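StiE protein (Stigmatella aurantiaca, PDB 6ECX) probably contributes to polyketide synthesis as a multifunctional enzyme, here represented by its oxygen methyltransferase domain, which binds the methyl donor S-adenosylmethionine. Local coordinates at residues 76-81 against 313-318; 151-156 against 180-185; 220-225 against 300-305. All blocks are in the same frame, centred on the assembly; numbering follows the deposited sequence.

In the fold
The chain first runs through helix 64-80, whose C-terminal turn carries the first half of contact 1. Contact 1 pairs it with the segment beyond strand 313-314 and closes a loop of 231 residues. Contacts 2 and 3 are both nested in that loop and follow one another in series. Contact 2 closes a short loop, joining the approach to strand 157-163 with the end of helix 172-181. Contact 3 then ties the end of helix 214-222 to helix 298-309. Contacts 2 and 3 touch: Asp180 OD2 and His225 ND1 are 2.7 Å apart, a probable hydrogen bond. Contact 1 touches neither, although helix 298-309 leads directly into strand 313-314.

Contact 1: 76-81 against 313-318; sequences LRRVLF and TPYAEF. With SAM (S-adenosylmethionine), chain B.
Val79 and Tyr315 have the closest backbones here, their CA atoms 8.8 Å apart, so the last turn of helix 64-80 meets the C-terminal segment through side chains. The setting is a Rossmann-like methyltransferase fold, in which strand 313-314 is an outer strand of the sheet and Tyr315 and Phe318 follow it. Val79 fits against both aromatic rings. Its CG2 lies at the edge of the Tyr315 ring, 3.8 Å from Tyr315 CE1. Its CG1, anti to the backbone N (chi1 -178°), lies over one face of the Phe318 ring, toward the rim. Val79 also packs on Leu287 of strand 283-292. Arg78 bends at chi3 and brings its NH2 to the edge of Phe318, with the guanidinium and ring planes 48° apart. Glu75 holds the polar ends together: one carboxylate oxygen forms a salt bridge with Arg78 NE, and the other a hydrogen bond with Tyr315 OH. Arg77 takes no part here; its guanidinium reaches the cofactor pocket. There it also forms a salt bridge with Asp102 and a cation-pi contact with Phe37. The carboxylate atom O of S-adenosylmethionine, at the edge of the guanidinium and near its plane, is 2.9 Å from Arg77 NH2.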
loop_
_atom_site.group_PDB
_atom_site.type_symbol
_atom_site.label_atom_id
_atom_site.label_comp_id
_atom_site.label_asym_id
_atom_site.label_seq_id
_atom_site.Cartn_x
_atom_site.Cartn_y
_atom_site.Cartn_z
ATOM N N LEU A 76 6.130 3.349 -7.996
ATOM C CA LEU A 76 4.870 3.298 -7.260
ATOM C C LEU A 76 4.882 4.296 -6.106
ATOM O O LEU A 76 3.923 5.057 -5.908
ATOM C CB LEU A 76 4.626 1.879 -6.743
ATOM C CG LEU A 76 3.357 1.687 -5.917
ATOM C CD1 LEU A 76 2.166 1.457 -6.833
ATOM C CD2 LEU A 76 3.540 0.506 -4.996
ATOM N N ARG A 77 5.992 4.333 -5.361
ATOM C CA ARG A 77 6.134 5.269 -4.251
ATOM C C ARG A 77 6.121 6.726 -4.725
ATOM O O ARG A 77 5.541 7.593 -4.060
ATOM C CB ARG A 77 7.434 4.991 -3.503
ATOM C CG ARG A 77 7.272 4.242 -2.198
ATOM C CD ARG A 77 7.061 2.780 -2.444
ATOM N NE ARG A 77 6.790 2.043 -1.210
ATOM C CZ ARG A 77 6.531 0.742 -1.181
ATOM N NH1 ARG A 77 6.515 0.057 -2.316
ATOM N NH2 ARG A 77 6.287 0.132 -0.030
ATOM N N ARG A 78 6.807 7.020 -5.837
ATOM C CA ARG A 78 6.834 8.383 -6.362
ATOM C C ARG A 78 5.417 8.890 -6.597
ATOM O O ARG A 78 5.072 10.003 -6.189
ATOM C CB ARG A 78 7.660 8.448 -7.654
ATOM C CG ARG A 78 7.941 9.879 -8.152
ATOM C CD ARG A 78 8.719 9.876 -9.475
ATOM N NE ARG A 78 7.904 9.343 -10.566
ATOM C CZ ARG A 78 7.181 10.093 -11.393
ATOM N NH1 ARG A 78 7.182 11.414 -11.263
ATOM N NH2 ARG A 78 6.454 9.523 -12.344
ATOM N N VAL A 79 4.557 8.049 -7.174
ATOM C CA VAL A 79 3.180 8.462 -7.439
ATOM C C VAL A 79 2.375 8.558 -6.143
ATOM O O VAL A 79 1.592 9.501 -5.954
ATOM C CB VAL A 79 2.519 7.514 -8.449
ATOM C CG1 VAL A 79 1.095 7.977 -8.753
ATOM C CG2 VAL A 79 3.353 7.440 -9.728
ATOM N N LEU A 80 2.549 7.588 -5.232
ATOM C CA LEU A 80 1.879 7.635 -3.931
ATOM C C LEU A 80 2.141 8.937 -3.183
ATOM O O LEU A 80 1.252 9.457 -2.502
ATOM C CB LEU A 80 2.330 6.458 -3.065
ATOM C CG LEU A 80 1.568 5.153 -3.277
ATOM C CD1 LEU A 80 2.402 3.951 -2.810
ATOM C CD2 LEU A 80 0.267 5.251 -2.490
ATOM N N PHE A 81 3.366 9.445 -3.248
ATOM C CA PHE A 81 3.757 10.637 -2.503
ATOM C C PHE A 81 3.651 11.908 -3.337
ATOM O O PHE A 81 4.195 12.933 -2.938
ATOM C CB PHE A 81 5.195 10.497 -1.994
ATOM C CG PHE A 81 5.337 9.644 -0.765
ATOM C CD1 PHE A 81 5.320 10.218 0.499
ATOM C CD2 PHE A 81 5.531 8.274 -0.877
ATOM C CE1 PHE A 81 5.476 9.431 1.634
ATOM C CE2 PHE A 81 5.694 7.483 0.243
ATOM C CZ PHE A 81 5.664 8.049 1.500
ATOM N N THR A 313 -7.696 9.079 -11.873
ATOM C CA THR A 313 -6.817 9.423 -12.988
ATOM C C THR A 313 -6.021 8.198 -13.419
ATOM O O THR A 313 -5.294 7.630 -12.598
ATOM C CB THR A 313 -5.864 10.537 -12.600
ATOM O OG1 THR A 313 -6.616 11.644 -12.098
ATOM C CG2 THR A 313 -5.058 10.973 -13.816
ATOM N N PRO A 314 -6.124 7.758 -14.666
ATOM C CA PRO A 314 -5.229 6.696 -15.131
ATOM C C PRO A 314 -3.780 7.160 -15.092
ATOM O O PRO A 314 -3.455 8.278 -15.499
ATOM C CB PRO A 314 -5.702 6.436 -16.568
ATOM C CG PRO A 314 -7.038 7.082 -16.661
ATOM C CD PRO A 314 -6.996 8.247 -15.748
ATOM N N TYR A 315 -2.907 6.280 -14.593
ATOM C CA TYR A 315 -1.467 6.533 -14.613
ATOM C C TYR A 315 -0.975 7.006 -15.977
ATOM O O TYR A 315 -0.079 7.854 -16.059
ATOM C CB TYR A 315 -0.705 5.269 -14.226
ATOM C CG TYR A 315 0.792 5.446 -14.298
ATOM C CD1 TYR A 315 1.495 5.925 -13.201
ATOM C CD2 TYR A 315 1.505 5.141 -15.462
ATOM C CE1 TYR A 315 2.863 6.089 -13.244
ATOM C CE2 TYR A 315 2.882 5.308 -15.517
ATOM C CZ TYR A 315 3.552 5.785 -14.397
ATOM O OH TYR A 315 4.910 5.957 -14.413
ATOM N N ALA A 316 -1.508 6.434 -17.060
ATOM C CA ALA A 316 -1.075 6.840 -18.394
ATOM C C ALA A 316 -1.386 8.304 -18.675
ATOM O O ALA A 316 -0.780 8.894 -19.574
ATOM C CB ALA A 316 -1.711 5.945 -19.466
ATOM N N GLU A 317 -2.298 8.910 -17.920
ATOM C CA GLU A 317 -2.613 10.323 -18.080
ATOM C C GLU A 317 -1.958 11.184 -17.010
ATOM O O GLU A 317 -2.278 12.371 -16.894
ATOM C CB GLU A 317 -4.132 10.526 -18.079
ATOM C CG GLU A 317 -4.823 9.967 -19.325
ATOM C CD GLU A 317 -6.342 10.078 -19.267
ATOM O OE1 GLU A 317 -6.868 10.690 -18.310
ATOM O OE2 GLU A 317 -7.006 9.540 -20.181
ATOM N N PHE A 318 -1.045 10.614 -16.237
ATOM C CA PHE A 318 -0.449 11.282 -15.091
ATOM C C PHE A 318 0.915 11.855 -15.448
ATOM O O PHE A 318 1.709 11.216 -16.148
ATOM C CB PHE A 318 -0.314 10.301 -13.937
ATOM C CG PHE A 318 0.504 10.818 -12.796
ATOM C CD1 PHE A 318 -0.032 11.733 -11.902
ATOM C CD2 PHE A 318 1.804 10.367 -12.602
ATOM C CE1 PHE A 318 0.715 12.203 -10.842
ATOM C CE2 PHE A 318 2.559 10.824 -11.540
ATOM C CZ PHE A 318 2.013 11.743 -10.655
HETATM N N SAM B . 3.412 -1.339 3.899
HETATM C CA SAM B . 4.491 -2.314 3.800
HETATM C C SAM B . 5.130 -2.277 2.419
HETATM O O SAM B . 4.561 -1.674 1.513
HETATM O OXT SAM B . 6.208 -2.827 2.173
HETATM C CB SAM B . 3.965 -3.706 4.102
HETATM C CG SAM B . 2.720 -4.100 3.317
HETATM S SD SAM B . 2.322 -5.843 3.613
HETATM C CE SAM B . 1.559 -6.293 2.032
HETATM C "C5'" SAM B . 0.967 -5.744 4.810
HETATM C "C4'" SAM B . 1.434 -5.288 6.195
HETATM O "O4'" SAM B . 0.350 -4.927 7.039
HETATM C "C3'" SAM B . 2.233 -6.320 6.984
HETATM O "O3'" SAM B . 3.350 -5.625 7.511
HETATM C "C2'" SAM B . 1.321 -6.726 8.134
HETATM O "O2'" SAM B . 2.002 -7.084 9.321
HETATM C "C1'" SAM B . 0.548 -5.432 8.347
HETATM N N9 SAM B . -0.753 -5.559 9.032
HETATM C C8 SAM B . -1.809 -6.346 8.639
HETATM N N7 SAM B . -2.834 -6.153 9.509
HETATM C C5 SAM B . -2.451 -5.266 10.455
HETATM C C6 SAM B . -3.091 -4.726 11.555
HETATM N N6 SAM B . -4.342 -5.072 11.860
HETATM N N1 SAM B . -2.430 -3.809 12.358
HETATM C C2 SAM B . -1.143 -3.426 12.060
HETATM N N3 SAM B . -0.517 -3.970 10.958
HETATM C C4 SAM B . -1.147 -4.878 10.167
#

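Contact 2: 151-156 against 180-185; sequences DDFPGM and DRHLTN
Asp152 and Arg181 form a salt bridge. Its main bond runs from Arg181 NH2 to Asp152 OD1 at 3.0 Å, with an N-H...O angle of 158°. The oxygen is met on its syn side but well out of the carboxylate plane, and it lies almost in the guanidinium plane; the two planes are 43° apart. Arg181 bends at chi3 to bring its guanidinium round; NH1 adds weak bonds to both carboxylate oxygens, and NE is tied back to Ser177. A water links the carboxylate to the next residue: it donates to Asp152 OD2 and lies 2.8 Å from His182 NE2. His182 ND1 is bonded to Asn178 O, so the imidazole is held at both nitrogens. Phe153 packs over the imidazole. Its CB makes a CH-pi contact 4.2 Å from the His182 ring centroid, and its phenyl edge is offset toward the same ring in an edge-to-face pair, planes 79° apart. At the imidazole edge, His182 CD2 comes within 3.0 Å of Gly155 O, a buried carbonyl with no hydrogen-bond partner in the model. His182 and Thr184 share backbone hydrogen bonds with Tyr157, where strand 157-163 begins. Phe153 also touches Ser148, a residue of the S-adenosylmethionine site. The contact sits in the beta-alpha-beta crossover of the Rossmann-like fold from strand 157-163 through helix 172-181 to strand 187-196, where the first strand begins and the helix ends.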
loop_
_atom_site.group_PDB
_atom_site.type_symbol
_atom_site.label_atom_id
_atom_site.label_comp_id
_atom_site.label_asym_id
_atom_site.label_seq_id
_atom_site.Cartn_x
_atom_site.Cartn_y
_atom_site.Cartn_z
ATOM N N ASP A 151 -5.316 -0.965 18.748
ATOM C CA ASP A 151 -4.375 -0.202 19.566
ATOM C C ASP A 151 -4.282 1.218 19.028
ATOM O O ASP A 151 -3.932 1.419 17.858
ATOM C CB ASP A 151 -2.988 -0.838 19.542
ATOM C CG ASP A 151 -2.953 -2.192 20.217
ATOM O OD1 ASP A 151 -3.429 -2.302 21.370
ATOM O OD2 ASP A 151 -2.456 -3.154 19.586
ATOM N N ASP A 152 -4.555 2.199 19.887
ATOM C CA ASP A 152 -4.403 3.592 19.484
ATOM C C ASP A 152 -2.993 3.853 18.977
ATOM O O ASP A 152 -2.011 3.355 19.537
ATOM C CB ASP A 152 -4.716 4.525 20.652
ATOM C CG ASP A 152 -6.197 4.791 20.798
ATOM O OD1 ASP A 152 -6.983 4.187 20.036
ATOM O OD2 ASP A 152 -6.576 5.608 21.662
ATOM N N PHE A 153 -2.901 4.613 17.889
ATOM C CA PHE A 153 -1.608 5.102 17.451
ATOM C C PHE A 153 -0.991 5.955 18.563
ATOM O O PHE A 153 -1.713 6.555 19.367
ATOM C CB PHE A 153 -1.764 5.901 16.159
ATOM C CG PHE A 153 -2.322 5.093 15.020
ATOM C CD1 PHE A 153 -1.837 3.815 14.755
ATOM C CD2 PHE A 153 -3.351 5.600 14.220
ATOM C CE1 PHE A 153 -2.355 3.059 13.697
ATOM C CE2 PHE A 153 -3.868 4.854 13.174
ATOM C CZ PHE A 153 -3.364 3.580 12.905
ATOM N N PRO A 154 0.340 5.980 18.677
ATOM C CA PRO A 154 0.993 6.552 19.861
ATOM C C PRO A 154 1.424 8.004 19.684
ATOM O O PRO A 154 2.569 8.372 19.971
ATOM C CB PRO A 154 2.199 5.632 20.054
ATOM C CG PRO A 154 2.583 5.251 18.663
ATOM C CD PRO A 154 1.296 5.215 17.849
ATOM N N GLY A 155 0.515 8.843 19.205
ATOM C CA GLY A 155 0.845 10.234 18.988
ATOM C C GLY A 155 -0.153 10.895 18.057
ATOM O O GLY A 155 -1.187 10.321 17.702
ATOM N N MET A 156 0.204 12.108 17.647
ATOM C CA MET A 156 -0.609 12.925 16.755
ATOM C C MET A 156 0.225 13.215 15.513
ATOM O O MET A 156 1.329 13.763 15.620
ATOM C CB MET A 156 -1.043 14.212 17.465
ATOM C CG MET A 156 -1.983 15.089 16.669
ATOM S SD MET A 156 -3.545 14.272 16.271
ATOM C CE MET A 156 -4.256 14.075 17.902
ATOM N N ASP A 180 -8.387 8.889 12.218
ATOM C CA ASP A 180 -8.986 10.195 12.497
ATOM C C ASP A 180 -8.500 10.768 13.830
ATOM O O ASP A 180 -8.004 11.892 13.889
ATOM C CB ASP A 180 -10.517 10.054 12.487
ATOM C CG ASP A 180 -11.234 11.370 12.678
ATOM O OD1 ASP A 180 -10.572 12.419 12.570
ATOM O OD2 ASP A 180 -12.458 11.344 12.936
ATOM N N ARG A 181 -8.608 9.999 14.907
ATOM C CA ARG A 181 -8.300 10.548 16.223
ATOM C C ARG A 181 -6.826 10.900 16.390
ATOM O O ARG A 181 -6.473 11.614 17.343
ATOM C CB ARG A 181 -8.749 9.555 17.308
ATOM C CG ARG A 181 -10.271 9.432 17.366
ATOM C CD ARG A 181 -10.781 8.442 18.428
ATOM N NE ARG A 181 -10.468 7.055 18.094
ATOM C CZ ARG A 181 -9.512 6.355 18.683
ATOM N NH1 ARG A 181 -8.791 6.908 19.650
ATOM N NH2 ARG A 181 -9.285 5.100 18.321
ATOM N N HIS A 182 -5.960 10.422 15.500
ATOM C CA HIS A 182 -4.525 10.685 15.621
ATOM C C HIS A 182 -3.954 11.419 14.416
ATOM O O HIS A 182 -2.740 11.411 14.200
ATOM C CB HIS A 182 -3.779 9.374 15.874
ATOM C CG HIS A 182 -4.173 8.739 17.156
ATOM N ND1 HIS A 182 -5.286 7.933 17.270
ATOM C CD2 HIS A 182 -3.652 8.846 18.402
ATOM C CE1 HIS A 182 -5.415 7.546 18.528
ATOM N NE2 HIS A 182 -4.438 8.086 19.232
ATOM N N LEU A 183 -4.798 12.069 13.628
ATOM C CA LEU A 183 -4.341 12.886 12.517
ATOM C C LEU A 183 -4.648 14.341 12.854
ATOM O O LEU A 183 -5.793 14.660 13.202
ATOM C CB LEU A 183 -5.056 12.447 11.235
ATOM C CG LEU A 183 -4.614 12.910 9.859
ATOM C CD1 LEU A 183 -3.105 12.718 9.690
ATOM C CD2 LEU A 183 -5.397 12.110 8.810
ATOM N N THR A 184 -3.642 15.218 12.770
ATOM C CA THR A 184 -3.929 16.647 12.914
ATOM C C THR A 184 -4.895 17.102 11.819
ATOM O O THR A 184 -4.925 16.546 10.720
ATOM C CB THR A 184 -2.642 17.495 12.853
ATOM O OG1 THR A 184 -1.978 17.327 11.587
ATOM C CG2 THR A 184 -1.715 17.101 13.937
ATOM N N ASN A 185 -5.694 18.131 12.112
ATOM C CA ASN A 185 -6.628 18.620 11.093
ATOM C C ASN A 185 -5.872 19.100 9.857
ATOM O O ASN A 185 -4.824 19.740 9.949
ATOM C CB ASN A 185 -7.519 19.746 11.635
ATOM C CG ASN A 185 -8.683 20.051 10.704
ATOM O OD1 ASN A 185 -9.070 19.198 9.893
ATOM N ND2 ASN A 185 -9.259 21.259 10.816
HETATM O O HOH W 1 -4.574 7.761 22.047
#

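Contact 3: 220-225 against 300-305; sequences LFSSNH and ELFHLN
Ser222 sits against helix 298-309, touching three of its residues. Its hydroxyl lies over the helix backbone, with Ser222 OG 3.2 Å from Phe302 CA. The same oxygen is 3.5 Å from Phe302 CB, and the Phe302 ring approaches it obliquely. One helical turn on, Asn305 ND2 gives Ser222 OG a weak hydrogen bond of 3.1 Å; the N-H...O angle is a bent 129°. Ser222 CB also packs against CB of Leu301. Phe221 adds its CB, 3.8 Å from Asn305 ND2, and its side chain also packs on Phe288 and Val290 of strand 283-292. Leu301 extends its chain, and its CD1 rests 3.8 Å from His225 CA.

Asn218, one turn before Ser222, positions much of this: its backbone O takes the hydrogen bond of Ser222 OG, and its side chain meets both Asn305 ND2 and Phe302 O. Asn305 OD1 accepts from Leu228 N of strand 226-233, which helps fix the rotation of the amide and ties helix 298-309 to the sheet.

Next to the contact the chain leaves helix 214-222. Asn224 ND2 folds back to Leu220 O in a hydrogen bond of 3.0 Å with an N-H...O angle of 168°, in the carbonyl plane and on a lone pair. His225 then takes left-handed backbone angles, and strand 226-233 starts.

This is helix-to-helix packing away from the cofactor. It joins the helix that leads into strand 226-233 to the one that follows strand 283-292. Both helices lie beside strand 283-292, which runs antiparallel to its neighbours in the Rossmann-like methyltransferase sheet.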
loop_
_atom_site.group_PDB
_atom_site.type_symbol
_atom_site.label_atom_id
_atom_site.label_comp_id
_atom_site.label_asym_id
_atom_site.label_seq_id
_atom_site.Cartn_x
_atom_site.Cartn_y
_atom_site.Cartn_z
ATOM N N LEU A 220 -16.325 5.000 4.960
ATOM C CA LEU A 220 -15.228 5.008 5.923
ATOM C C LEU A 220 -14.580 6.379 6.012
ATOM O O LEU A 220 -14.280 6.862 7.112
ATOM C CB LEU A 220 -14.172 3.970 5.542
ATOM C CG LEU A 220 -14.580 2.507 5.745
ATOM C CD1 LEU A 220 -13.541 1.604 5.107
ATOM C CD2 LEU A 220 -14.712 2.222 7.227
ATOM N N PHE A 221 -14.279 6.989 4.862
ATOM C CA PHE A 221 -13.642 8.310 4.894
ATOM C C PHE A 221 -14.576 9.333 5.526
ATOM O O PHE A 221 -14.195 10.053 6.447
ATOM C CB PHE A 221 -13.257 8.781 3.483
ATOM C CG PHE A 221 -12.183 7.953 2.804
ATOM C CD1 PHE A 221 -11.487 6.970 3.496
ATOM C CD2 PHE A 221 -11.900 8.150 1.453
ATOM C CE1 PHE A 221 -10.507 6.205 2.850
ATOM C CE2 PHE A 221 -10.934 7.397 0.800
ATOM C CZ PHE A 221 -10.234 6.416 1.493
ATOM N N SER A 222 -15.820 9.391 5.048
ATOM C CA SER A 222 -16.712 10.507 5.390
ATOM C C SER A 222 -17.191 10.455 6.832
ATOM O O SER A 222 -17.500 11.504 7.406
ATOM C CB SER A 222 -17.937 10.512 4.474
ATOM O OG SER A 222 -17.553 10.401 3.118
ATOM N N SER A 223 -17.340 9.250 7.393
ATOM C CA SER A 223 -17.680 9.050 8.803
ATOM C C SER A 223 -16.521 9.369 9.730
ATOM O O SER A 223 -16.711 9.406 10.953
ATOM C CB SER A 223 -18.107 7.596 9.059
ATOM O OG SER A 223 -19.103 7.226 8.129
ATOM N N ASN A 224 -15.322 9.556 9.189
ATOM C CA ASN A 224 -14.139 9.767 10.007
ATOM C C ASN A 224 -13.363 11.009 9.560
ATOM O O ASN A 224 -12.136 11.056 9.647
ATOM C CB ASN A 224 -13.289 8.495 10.000
ATOM C CG ASN A 224 -13.986 7.354 10.742
ATOM O OD1 ASN A 224 -14.022 7.365 11.965
ATOM N ND2 ASN A 224 -14.585 6.408 10.011
ATOM N N HIS A 225 -14.076 12.020 9.066
ATOM C CA HIS A 225 -13.497 13.341 8.805
ATOM C C HIS A 225 -12.386 13.286 7.763
ATOM O O HIS A 225 -11.397 14.012 7.859
ATOM C CB HIS A 225 -12.979 13.989 10.098
ATOM C CG HIS A 225 -14.030 14.145 11.155
ATOM N ND1 HIS A 225 -14.092 13.336 12.271
ATOM C CD2 HIS A 225 -15.078 14.999 11.250
ATOM C CE1 HIS A 225 -15.133 13.685 13.006
ATOM N NE2 HIS A 225 -15.747 14.691 12.409
ATOM N N GLU A 300 -21.399 16.289 3.526
ATOM C CA GLU A 300 -20.803 16.971 2.387
ATOM C C GLU A 300 -19.453 16.368 2.003
ATOM O O GLU A 300 -19.095 16.380 0.820
ATOM C CB GLU A 300 -20.670 18.468 2.675
ATOM C CG GLU A 300 -20.367 19.275 1.445
ATOM C CD GLU A 300 -21.365 19.061 0.322
ATOM O OE1 GLU A 300 -22.548 18.746 0.586
ATOM O OE2 GLU A 300 -20.960 19.215 -0.846
ATOM N N LEU A 301 -18.710 15.822 2.967
ATOM C CA LEU A 301 -17.548 15.015 2.617
ATOM C C LEU A 301 -17.947 13.858 1.713
ATOM O O LEU A 301 -17.269 13.570 0.721
ATOM C CB LEU A 301 -16.853 14.473 3.870
ATOM C CG LEU A 301 -16.257 15.483 4.846
ATOM C CD1 LEU A 301 -15.611 14.739 5.997
ATOM C CD2 LEU A 301 -15.258 16.380 4.139
ATOM N N PHE A 302 -19.051 13.180 2.048
ATOM C CA PHE A 302 -19.488 12.040 1.244
ATOM C C PHE A 302 -19.840 12.475 -0.172
ATOM O O PHE A 302 -19.476 11.803 -1.149
ATOM C CB PHE A 302 -20.688 11.356 1.912
ATOM C CG PHE A 302 -21.079 10.056 1.260
ATOM C CD1 PHE A 302 -21.867 10.042 0.122
ATOM C CD2 PHE A 302 -20.655 8.840 1.790
ATOM C CE1 PHE A 302 -22.214 8.843 -0.493
ATOM C CE2 PHE A 302 -21.018 7.636 1.178
ATOM C CZ PHE A 302 -21.786 7.644 0.045
ATOM N N HIS A 303 -20.563 13.596 -0.294
ATOM C CA HIS A 303 -20.971 14.113 -1.601
ATOM C C HIS A 303 -19.753 14.425 -2.465
ATOM O O HIS A 303 -19.676 14.016 -3.630
ATOM C CB HIS A 303 -21.830 15.357 -1.383
ATOM C CG HIS A 303 -22.302 16.008 -2.642
ATOM N ND1 HIS A 303 -22.042 17.331 -2.933
ATOM C CD2 HIS A 303 -23.043 15.532 -3.670
ATOM C CE1 HIS A 303 -22.602 17.640 -4.090
ATOM N NE2 HIS A 303 -23.210 16.564 -4.560
ATOM N N LEU A 304 -18.772 15.116 -1.883
ATOM C CA LEU A 304 -17.547 15.482 -2.586
ATOM C C LEU A 304 -16.673 14.260 -2.868
ATOM O O LEU A 304 -16.146 14.114 -3.976
ATOM C CB LEU A 304 -16.789 16.528 -1.751
ATOM C CG LEU A 304 -17.539 17.868 -1.557
ATOM C CD1 LEU A 304 -17.157 18.698 -0.248
ATOM C CD2 LEU A 304 -17.360 18.691 -2.801
ATOM N N ASN A 305 -16.523 13.360 -1.890
ATOM C CA ASN A 305 -15.754 12.139 -2.136
ATOM C C ASN A 305 -16.338 11.335 -3.285
ATOM O O ASN A 305 -15.590 10.726 -4.057
ATOM C CB ASN A 305 -15.696 11.246 -0.896
ATOM C CG ASN A 305 -14.927 11.862 0.228
ATOM O OD1 ASN A 305 -14.138 12.787 0.025
ATOM N ND2 ASN A 305 -15.131 11.342 1.438
#